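Local coordinates for protein chromatin structure-remodeling complex subunit RSC2 (Saccharomyces cerevisiae, PDB 4BB7) that serves as a subunit of the ATP-dependent RSC complex, which remodels nucleosomes and regulates transcription, and binds histone H3 through its BAH domain, at residues A[25-30]-A[98-103]; A[32-37]-A[44-49]; A[63-68]-A[90-95]. All coordinates share one frame; numbering follows the deposited sequence.

Interaction 1 (A[25-30]-A[98-103])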
loop_
_atom_site.group_PDB
_atom_site.type_symbol
_atom_site.label_atom_id
_atom_site.label_comp_id
_atom_site.label_asym_id
_atom_site.label_seq_id
_atom_site.Cartn_x
_atom_site.Cartn_y
_atom_site.Cartn_z
ATOM N N ILE A 25 -23.739 0.081 7.282
ATOM C CA ILE A 25 -23.619 1.369 6.614
ATOM C C ILE A 25 -22.840 1.238 5.311
ATOM O O ILE A 25 -21.767 0.636 5.274
ATOM C CB ILE A 25 -22.951 2.415 7.521
ATOM C CG1 ILE A 25 -23.911 2.823 8.642
ATOM C CG2 ILE A 25 -22.517 3.633 6.708
ATOM C CD1 ILE A 25 -23.308 3.771 9.659
ATOM N N SER A 26 -23.389 1.802 4.242
ATOM C CA SER A 26 -22.758 1.727 2.933
ATOM C C SER A 26 -21.754 2.856 2.716
ATOM O O SER A 26 -22.047 4.024 2.967
ATOM C CB SER A 26 -23.815 1.741 1.828
ATOM O OG SER A 26 -24.647 0.597 1.912
ATOM N N TYR A 27 -20.567 2.491 2.246
ATOM C CA TYR A 27 -19.521 3.456 1.955
ATOM C C TYR A 27 -19.152 3.382 0.478
ATOM O O TYR A 27 -18.975 2.297 -0.073
ATOM C CB TYR A 27 -18.290 3.183 2.823
ATOM C CG TYR A 27 -18.532 3.364 4.307
ATOM C CD1 TYR A 27 -18.992 2.311 5.092
ATOM C CD2 TYR A 27 -18.297 4.586 4.926
ATOM C CE1 TYR A 27 -19.213 2.473 6.448
ATOM C CE2 TYR A 27 -18.515 4.756 6.279
ATOM C CZ TYR A 27 -18.973 3.695 7.035
ATOM O OH TYR A 27 -19.192 3.860 8.379
ATOM N N HIS A 28 -19.044 4.539 -0.163
ATOM C CA HIS A 28 -18.705 4.593 -1.577
ATOM C C HIS A 28 -17.554 5.556 -1.818
ATOM O O HIS A 28 -17.269 6.413 -0.987
ATOM C CB HIS A 28 -19.915 5.033 -2.395
ATOM C CG HIS A 28 -21.111 4.149 -2.232
ATOM N ND1 HIS A 28 -21.956 4.234 -1.147
ATOM C CD2 HIS A 28 -21.608 3.166 -3.020
ATOM C CE1 HIS A 28 -22.921 3.339 -1.272
ATOM N NE2 HIS A 28 -22.734 2.680 -2.401
ATOM N N VAL A 29 -16.895 5.414 -2.959
ATOM C CA VAL A 29 -15.825 6.332 -3.323
ATOM C C VAL A 29 -16.359 7.761 -3.341
ATOM O O VAL A 29 -17.451 8.017 -3.843
ATOM C CB VAL A 29 -15.213 5.986 -4.697
ATOM C CG1 VAL A 29 -14.104 6.964 -5.050
ATOM C CG2 VAL A 29 -14.688 4.562 -4.693
ATOM N N GLY A 30 -15.587 8.684 -2.783
ATOM C CA GLY A 30 -15.985 10.077 -2.736
ATOM C C GLY A 30 -16.683 10.398 -1.432
ATOM O O GLY A 30 -17.041 11.549 -1.174
ATOM N N SER A 98 -12.831 -2.593 7.830
ATOM C CA SER A 98 -13.250 -2.801 9.209
ATOM C C SER A 98 -12.863 -1.611 10.097
ATOM O O SER A 98 -13.370 -1.468 11.209
ATOM C CB SER A 98 -12.658 -4.102 9.752
ATOM O OG SER A 98 -11.296 -4.226 9.377
ATOM N N ASN A 99 -11.971 -0.758 9.600
ATOM C CA ASN A 99 -11.554 0.432 10.337
ATOM C C ASN A 99 -12.615 1.529 10.360
ATOM O O ASN A 99 -12.635 2.360 11.267
ATOM C CB ASN A 99 -10.245 1.000 9.775
ATOM C CG ASN A 99 -9.064 0.075 9.982
ATOM O OD1 ASN A 99 -9.103 -0.824 10.824
ATOM N ND2 ASN A 99 -7.998 0.293 9.215
ATOM N N LEU A 100 -13.486 1.540 9.353
ATOM C CA LEU A 100 -14.553 2.534 9.276
ATOM C C LEU A 100 -15.433 2.468 10.516
ATOM O O LEU A 100 -15.975 1.412 10.846
ATOM C CB LEU A 100 -15.411 2.316 8.027
ATOM C CG LEU A 100 -14.787 2.587 6.660
ATOM C CD1 LEU A 100 -15.642 1.979 5.563
ATOM C CD2 LEU A 100 -14.591 4.086 6.437
ATOM N N VAL A 101 -15.582 3.595 11.198
ATOM C CA VAL A 101 -16.380 3.627 12.418
ATOM C C VAL A 101 -17.594 4.541 12.289
ATOM O O VAL A 101 -18.383 4.663 13.224
ATOM C CB VAL A 101 -15.539 4.035 13.645
ATOM C CG1 VAL A 101 -14.447 3.007 13.896
ATOM C CG2 VAL A 101 -14.939 5.418 13.449
ATOM N N GLY A 102 -17.748 5.173 11.130
ATOM C CA GLY A 102 -18.903 6.017 10.892
ATOM C C GLY A 102 -18.760 6.953 9.710
ATOM O O GLY A 102 -17.675 7.113 9.157
ATOM N N LYS A 103 -19.872 7.562 9.318
ATOM C CA LYS A 103 -19.877 8.560 8.256
ATOM C C LYS A 103 -19.626 9.943 8.838
ATOM O O LYS A 103 -19.830 10.172 10.032
ATOM C CB LYS A 103 -21.229 8.573 7.538
ATOM C CG LYS A 103 -21.448 7.437 6.561
ATOM C CD LYS A 103 -20.630 7.637 5.301
ATOM C CE LYS A 103 -21.023 6.636 4.227
ATOM N NZ LYS A 103 -22.436 6.818 3.788
#
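K103 NZ meets the backbone carbonyl S26 O at 2.9 Å, a short separation but a weak hydrogen bond. The same ammonium lies in a long, weak ion pair with D31. The lysine chain is bent at its second torsion and again at the last (chi4 64°), and this final turn directs the nitrogen at the carbonyl. On the way its methylenes follow other groups of 25-30: K103 CG touches I25 CG2 at 4.0 Å, and K103 CE approaches Y27 CD2 obliquely at 3.5 Å. The ammonium is too far from the Y27 ring for more than a feeble cation-pi attraction.

Y27 is the main apolar element. L100 CD1 sits over one face of its ring, 3.5 Å from the Y27 centroid and 16° off the normal, which satisfies the geometry of a CH-pi contact. G102 O lies at the ring edge, near its plane. The Y27 hydroxyl stops beside the glycine backbone, with Y27 OH 3.3 Å from G102 CA; G102 N is also near, but its angle is too poor for a bond. V22 and A33 pack on Y27 as well.

Strand axes 91° apart, with 8.4 Å between them, exclude beta pairing here. They fit a near-perpendicular crossing in which strand 25-27, of the short hairpin with 20-22, packs on strand 100-108 of the main, SH3-related sheet of the BAH domain.

Interaction 2 (A[32-37]-A[44-49])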
loop_
_atom_site.group_PDB
_atom_site.type_symbol
_atom_site.label_atom_id
_atom_site.label_comp_id
_atom_site.label_asym_id
_atom_site.label_seq_id
_atom_site.Cartn_x
_atom_site.Cartn_y
_atom_site.Cartn_z
ATOM N N TRP A 32 -17.140 10.914 2.609
ATOM C CA TRP A 32 -16.416 11.350 3.799
ATOM C C TRP A 32 -16.753 10.421 4.961
ATOM O O TRP A 32 -17.923 10.143 5.221
ATOM C CB TRP A 32 -16.788 12.788 4.159
ATOM C CG TRP A 32 -16.487 13.784 3.083
ATOM C CD1 TRP A 32 -17.357 14.276 2.155
ATOM C CD2 TRP A 32 -15.227 14.417 2.826
ATOM N NE1 TRP A 32 -16.719 15.176 1.333
ATOM C CE2 TRP A 32 -15.410 15.280 1.725
ATOM C CE3 TRP A 32 -13.963 14.338 3.417
ATOM C CZ2 TRP A 32 -14.375 16.057 1.203
ATOM C CZ3 TRP A 32 -12.937 15.115 2.898
ATOM C CH2 TRP A 32 -13.151 15.961 1.803
ATOM N N ALA A 33 -15.736 9.935 5.662
ATOM C CA ALA A 33 -15.984 9.030 6.781
ATOM C C ALA A 33 -14.950 9.132 7.896
ATOM O O ALA A 33 -13.967 9.870 7.795
ATOM C CB ALA A 33 -16.095 7.591 6.291
ATOM N N LEU A 34 -15.197 8.378 8.962
ATOM C CA LEU A 34 -14.315 8.341 10.117
ATOM C C LEU A 34 -13.607 6.989 10.195
ATOM O O LEU A 34 -14.235 5.931 10.075
ATOM C CB LEU A 34 -15.116 8.589 11.395
ATOM C CG LEU A 34 -16.097 9.762 11.355
ATOM C CD1 LEU A 34 -17.025 9.740 12.565
ATOM C CD2 LEU A 34 -15.350 11.085 11.264
ATOM N N LEU A 35 -12.296 7.026 10.393
ATOM C CA LEU A 35 -11.512 5.802 10.493
ATOM C C LEU A 35 -10.914 5.677 11.884
ATOM O O LEU A 35 -10.492 6.672 12.475
ATOM C CB LEU A 35 -10.412 5.781 9.428
ATOM C CG LEU A 35 -10.914 5.586 7.996
ATOM C CD1 LEU A 35 -9.943 6.161 6.978
ATOM C CD2 LEU A 35 -11.191 4.110 7.721
ATOM N N ARG A 36 -10.889 4.456 12.407
ATOM C CA ARG A 36 -10.339 4.213 13.731
ATOM C C ARG A 36 -8.907 4.728 13.811
ATOM O O ARG A 36 -8.060 4.365 12.999
ATOM C CB ARG A 36 -10.388 2.724 14.075
ATOM C CG ARG A 36 -10.004 2.413 15.517
ATOM C CD ARG A 36 -11.021 2.977 16.500
ATOM N NE ARG A 36 -12.256 2.196 16.507
ATOM C CZ ARG A 36 -13.330 2.491 17.235
ATOM N NH1 ARG A 36 -13.337 3.562 18.019
ATOM N NH2 ARG A 36 -14.402 1.712 17.174
ATOM N N ASN A 37 -8.649 5.590 14.784
ATOM C CA ASN A 37 -7.318 6.146 14.976
ATOM C C ASN A 37 -6.603 5.448 16.128
ATOM O O ASN A 37 -7.037 5.533 17.279
ATOM C CB ASN A 37 -7.401 7.655 15.223
ATOM C CG ASN A 37 -6.056 8.267 15.559
ATOM O OD1 ASN A 37 -5.004 7.695 15.268
ATOM N ND2 ASN A 37 -6.083 9.442 16.177
ATOM N N PRO A 44 -11.532 9.968 15.861
ATOM C CA PRO A 44 -11.308 9.277 14.587
ATOM C C PRO A 44 -10.603 10.113 13.520
ATOM O O PRO A 44 -10.742 11.335 13.477
ATOM C CB PRO A 44 -12.728 8.932 14.125
ATOM C CG PRO A 44 -13.542 8.936 15.370
ATOM C CD PRO A 44 -12.959 10.015 16.215
ATOM N N ILE A 45 -9.842 9.434 12.666
ATOM C CA ILE A 45 -9.255 10.052 11.491
ATOM C C ILE A 45 -10.373 10.479 10.561
ATOM O O ILE A 45 -11.236 9.673 10.218
ATOM C CB ILE A 45 -8.380 9.050 10.710
ATOM C CG1 ILE A 45 -7.331 8.407 11.620
ATOM C CG2 ILE A 45 -7.727 9.725 9.513
ATOM C CD1 ILE A 45 -6.536 7.302 10.943
ATOM N N VAL A 46 -10.373 11.740 10.149
ATOM C CA VAL A 46 -11.311 12.166 9.127
ATOM C C VAL A 46 -10.688 11.927 7.758
ATOM O O VAL A 46 -9.578 12.383 7.487
ATOM C CB VAL A 46 -11.692 13.640 9.277
ATOM C CG1 VAL A 46 -12.745 14.010 8.247
ATOM C CG2 VAL A 46 -12.206 13.909 10.681
ATOM N N GLY A 47 -11.397 11.196 6.904
ATOM C CA GLY A 47 -10.895 10.874 5.582
ATOM C C GLY A 47 -11.982 10.787 4.528
ATOM O O GLY A 47 -13.170 10.746 4.846
ATOM N N GLN A 48 -11.567 10.775 3.265
ATOM C CA GLN A 48 -12.491 10.581 2.154
ATOM C C GLN A 48 -12.063 9.371 1.329
ATOM O O GLN A 48 -10.891 9.233 0.987
ATOM C CB GLN A 48 -12.551 11.827 1.268
ATOM C CG GLN A 48 -13.495 11.683 0.080
ATOM C CD GLN A 48 -13.612 12.950 -0.745
ATOM O OE1 GLN A 48 -12.684 13.754 -0.809
ATOM N NE2 GLN A 48 -14.761 13.132 -1.382
ATOM N N ILE A 49 -13.014 8.499 1.009
ATOM C CA ILE A 49 -12.710 7.278 0.269
ATOM C C ILE A 49 -12.387 7.515 -1.213
ATOM O O ILE A 49 -13.241 7.941 -1.986
ATOM C CB ILE A 49 -13.856 6.266 0.383
ATOM C CG1 ILE A 49 -14.114 5.941 1.856
ATOM C CG2 ILE A 49 -13.531 5.005 -0.402
ATOM C CD1 ILE A 49 -15.393 5.173 2.103
#
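L35 and I45 form a hydrogen-bonded pair of the antiparallel beta hairpin made by strands 32-35 and 45-54, neighbours in the central sheet of the BAH domain. Backbone bonding supplies the first evidence. A33 N donates to G47 O at 2.8 Å, nearly straight at 174°, and G47 N returns the bond to A33 O; L35 and I45 exchange a second such couple, L35 N to I45 O at 2.9 Å. L34-V46, between them, and W32-Q48, beyond A33-G47, are non-hydrogen-bonded pairs, and the contacts from W32 CA to G47 O and L34 CA to I45 O are of the CA-H...O kind.

Apolar contacts fall on both faces. L34 CB meets P44 CB at 3.6 Å on one, while on the other L35 CB lies 4.1 Å from I45 CB, and the side chains of N37 and I45 cross at about a right angle, I45 CG1 meeting N37 CB at 3.7 Å.

The amide-aromatic stack involves W32 and Q48. With Q48 extended from a CG anti to its backbone N (chi1 180°), its amide lies over the indole face, the planes 19° apart, while its NE2 bonds to G30 O. Replacing W32 by an alanine would probably strip the cover from the Q48 amide and deprive Y67 and Y105 of their edge-to-face partner. Nearer the backbone, Q48 CB makes a CH-pi contact, 3.9 Å from the centroid of the W32 six-membered ring.

Interaction 3 (A[63-68]-A[90-95])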
loop_
_atom_site.group_PDB
_atom_site.type_symbol
_atom_site.label_atom_id
_atom_site.label_comp_id
_atom_site.label_asym_id
_atom_site.label_seq_id
_atom_site.Cartn_x
_atom_site.Cartn_y
_atom_site.Cartn_z
ATOM N N ASN A 63 -8.752 3.161 0.089
ATOM C CA ASN A 63 -7.721 4.181 0.139
ATOM C C ASN A 63 -8.323 5.548 0.443
ATOM O O ASN A 63 -9.076 6.107 -0.360
ATOM C CB ASN A 63 -6.935 4.216 -1.170
ATOM C CG ASN A 63 -5.827 5.245 -1.149
ATOM O OD1 ASN A 63 -6.059 6.424 -1.409
ATOM N ND2 ASN A 63 -4.614 4.805 -0.832
ATOM N N ALA A 64 -7.993 6.083 1.614
ATOM C CA ALA A 64 -8.537 7.366 2.042
ATOM C C ALA A 64 -7.471 8.460 2.113
ATOM O O ALA A 64 -6.319 8.198 2.459
ATOM C CB ALA A 64 -9.236 7.217 3.385
ATOM N N CYS A 65 -7.865 9.684 1.768
ATOM C CA CYS A 65 -7.005 10.846 1.945
ATOM C C CYS A 65 -7.243 11.444 3.327
ATOM O O CYS A 65 -8.342 11.913 3.629
ATOM C CB CYS A 65 -7.272 11.896 0.867
ATOM S SG CYS A 65 -6.173 13.345 0.951
ATOM N N TRP A 66 -6.209 11.426 4.162
ATOM C CA TRP A 66 -6.326 11.896 5.536
ATOM C C TRP A 66 -6.507 13.403 5.632
ATOM O O TRP A 66 -5.984 14.159 4.814
ATOM C CB TRP A 66 -5.105 11.473 6.358
ATOM C CG TRP A 66 -5.085 10.017 6.713
ATOM C CD1 TRP A 66 -6.063 9.099 6.466
ATOM C CD2 TRP A 66 -4.032 9.312 7.380
ATOM N NE1 TRP A 66 -5.685 7.864 6.938
ATOM C CE2 TRP A 66 -4.443 7.968 7.505
ATOM C CE3 TRP A 66 -2.782 9.686 7.885
ATOM C CZ2 TRP A 66 -3.650 6.997 8.113
ATOM C CZ3 TRP A 66 -1.997 8.720 8.491
ATOM C CH2 TRP A 66 -2.434 7.391 8.600
ATOM N N TYR A 67 -7.263 13.826 6.639
ATOM C CA TYR A 67 -7.406 15.234 6.977
ATOM C C TYR A 67 -7.120 15.400 8.465
ATOM O O TYR A 67 -7.790 14.796 9.300
ATOM C CB TYR A 67 -8.816 15.730 6.654
ATOM C CG TYR A 67 -9.093 15.893 5.177
ATOM C CD1 TYR A 67 -9.057 14.800 4.316
ATOM C CD2 TYR A 67 -9.411 17.135 4.644
ATOM C CE1 TYR A 67 -9.316 14.942 2.965
ATOM C CE2 TYR A 67 -9.676 17.287 3.293
ATOM C CZ TYR A 67 -9.624 16.187 2.461
ATOM O OH TYR A 67 -9.885 16.338 1.122
ATOM N N TYR A 68 -6.120 16.208 8.791
ATOM C CA TYR A 68 -5.703 16.382 10.178
ATOM C C TYR A 68 -6.622 17.321 10.951
ATOM O O TYR A 68 -7.290 18.176 10.369
ATOM C CB TYR A 68 -4.267 16.910 10.248
ATOM C CG TYR A 68 -3.207 15.901 9.870
ATOM C CD1 TYR A 68 -3.531 14.563 9.671
ATOM C CD2 TYR A 68 -1.880 16.281 9.729
ATOM C CE1 TYR A 68 -2.560 13.635 9.332
ATOM C CE2 TYR A 68 -0.903 15.362 9.390
ATOM C CZ TYR A 68 -1.247 14.041 9.191
ATOM O OH TYR A 68 -0.277 13.124 8.852
ATOM N N GLY A 90 -1.265 15.201 2.421
ATOM C CA GLY A 90 -0.798 14.422 1.294
ATOM C C GLY A 90 -0.795 12.940 1.604
ATOM O O GLY A 90 -0.181 12.154 0.890
ATOM N N GLN A 91 -1.492 12.559 2.669
ATOM C CA GLN A 91 -1.519 11.169 3.113
ATOM C C GLN A 91 -2.660 10.367 2.490
ATOM O O GLN A 91 -3.812 10.484 2.905
ATOM C CB GLN A 91 -1.610 11.105 4.637
ATOM C CG GLN A 91 -0.446 11.769 5.352
ATOM C CD GLN A 91 0.842 10.981 5.225
ATOM O OE1 GLN A 91 0.827 9.756 5.093
ATOM N NE2 GLN A 91 1.967 11.682 5.265
ATOM N N TYR A 92 -2.339 9.553 1.491
ATOM C CA TYR A 92 -3.317 8.630 0.924
ATOM C C TYR A 92 -3.005 7.223 1.415
ATOM O O TYR A 92 -2.132 6.545 0.876
ATOM C CB TYR A 92 -3.318 8.703 -0.607
ATOM C CG TYR A 92 -3.648 10.083 -1.138
ATOM C CD1 TYR A 92 -2.690 11.090 -1.148
ATOM C CD2 TYR A 92 -4.913 10.382 -1.622
ATOM C CE1 TYR A 92 -2.980 12.356 -1.627
ATOM C CE2 TYR A 92 -5.217 11.647 -2.104
ATOM C CZ TYR A 92 -4.245 12.632 -2.103
ATOM O OH TYR A 92 -4.532 13.896 -2.580
ATOM N N ARG A 93 -3.716 6.797 2.453
ATOM C CA ARG A 93 -3.400 5.549 3.138
ATOM C C ARG A 93 -4.419 4.453 2.857
ATOM O O ARG A 93 -5.581 4.730 2.570
ATOM C CB ARG A 93 -3.308 5.786 4.648
ATOM C CG ARG A 93 -2.103 6.604 5.095
ATOM C CD ARG A 93 -0.803 5.883 4.772
ATOM N NE ARG A 93 0.345 6.508 5.418
ATOM C CZ ARG A 93 0.907 6.062 6.537
ATOM N NH1 ARG A 93 0.431 4.982 7.139
ATOM N NH2 ARG A 93 1.950 6.695 7.052
ATOM N N ASP A 94 -3.970 3.206 2.951
ATOM C CA ASP A 94 -4.846 2.052 2.790
ATOM C C ASP A 94 -5.331 1.555 4.148
ATOM O O ASP A 94 -4.543 1.432 5.087
ATOM C CB ASP A 94 -4.116 0.919 2.063
ATOM C CG ASP A 94 -3.757 1.276 0.633
ATOM O OD1 ASP A 94 -4.338 2.242 0.094
ATOM O OD2 ASP A 94 -2.903 0.583 0.042
ATOM N N HIS A 95 -6.628 1.276 4.249
ATOM C CA HIS A 95 -7.192 0.714 5.466
ATOM C C HIS A 95 -7.997 -0.548 5.172
ATOM O O HIS A 95 -8.522 -0.718 4.071
ATOM C CB HIS A 95 -8.124 1.717 6.144
ATOM C CG HIS A 95 -7.470 3.007 6.525
ATOM N ND1 HIS A 95 -7.207 3.346 7.834
ATOM C CD2 HIS A 95 -7.064 4.059 5.773
ATOM C CE1 HIS A 95 -6.650 4.544 7.872
ATOM N NE2 HIS A 95 -6.554 4.999 6.635
#
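W66 turns its CG anti to its own carbonyl carbon (chi1 -74°), and R93, with CG placed in the same sense, bends at its second torsion; together these settings lay the arginine over the indole. R93 CG stands 3.6 Å from the centroid of the W66 six-membered ring, close to the normal, a CH-pi contact. Farther out, W66 CH2 lies over one face of the guanidinium, whose plane is turned 31° from the ring. The guanidinium is anchored by R93 NE donating to Q91 OE1 at 3.3 Å and by NH1 bonding to P197 O. Q91 also rests its CB by W66 CE3, with its NE2 bound to E134.

The indole edge makes a polar contact. W66 NE1 donates to H95 NE2 at 3.0 Å, and each nitrogen lies near the plane of the other ring, so the bond helps fix how both rings are turned.

These side chains decorate an antiparallel pair of strands at one margin of the BAH domain's main sheet, where 87-96 is the outermost strand within the chain. The ladder is read from A64 N to R93 O at 2.9 Å, its return bond R93 N to A64 O, and W66 N to Q91 O at 2.9 Å.

On the face bearing N63, C65, Y92 and D94, C65 SG sits over the Y92 ring, 3.9 Å from its centroid, a sulfur-aromatic contact; K88 binds the Y92 hydroxyl, and P56 of the second subunit packs on the tyrosine. N63 ND2 donates to D94 OD1 at 2.7 Å and 167°, with the carboxylate oxygen close to the amide plane. A weak bond also runs from N63 ND2 to Y92 O at 3.5 Å.

Interactions 2 and 3 are buried pairings of adjacent strands within one sheet, whereas interaction 1, partly buried, sets a separate hairpin against strand 100-108 of that sheet, mainly through side chains. Their chemistry follows: regular backbone bonding in interactions 2 and 3, and in interaction 1 a lysine-to-carbonyl bond with a tyrosine packed on leucine. Interaction 3 occupies the outer strand and adds polar side-chain bonds and a touch from the second subunit; interaction 2 lies inward, its side chains mostly apolar. Neighbouring contacts are joined directly: V46 O to Y67 N and Q48 O to C65 N link interactions 2 and 3, and the backbone bond of G30 N to I49 O links interactions 1 and 2.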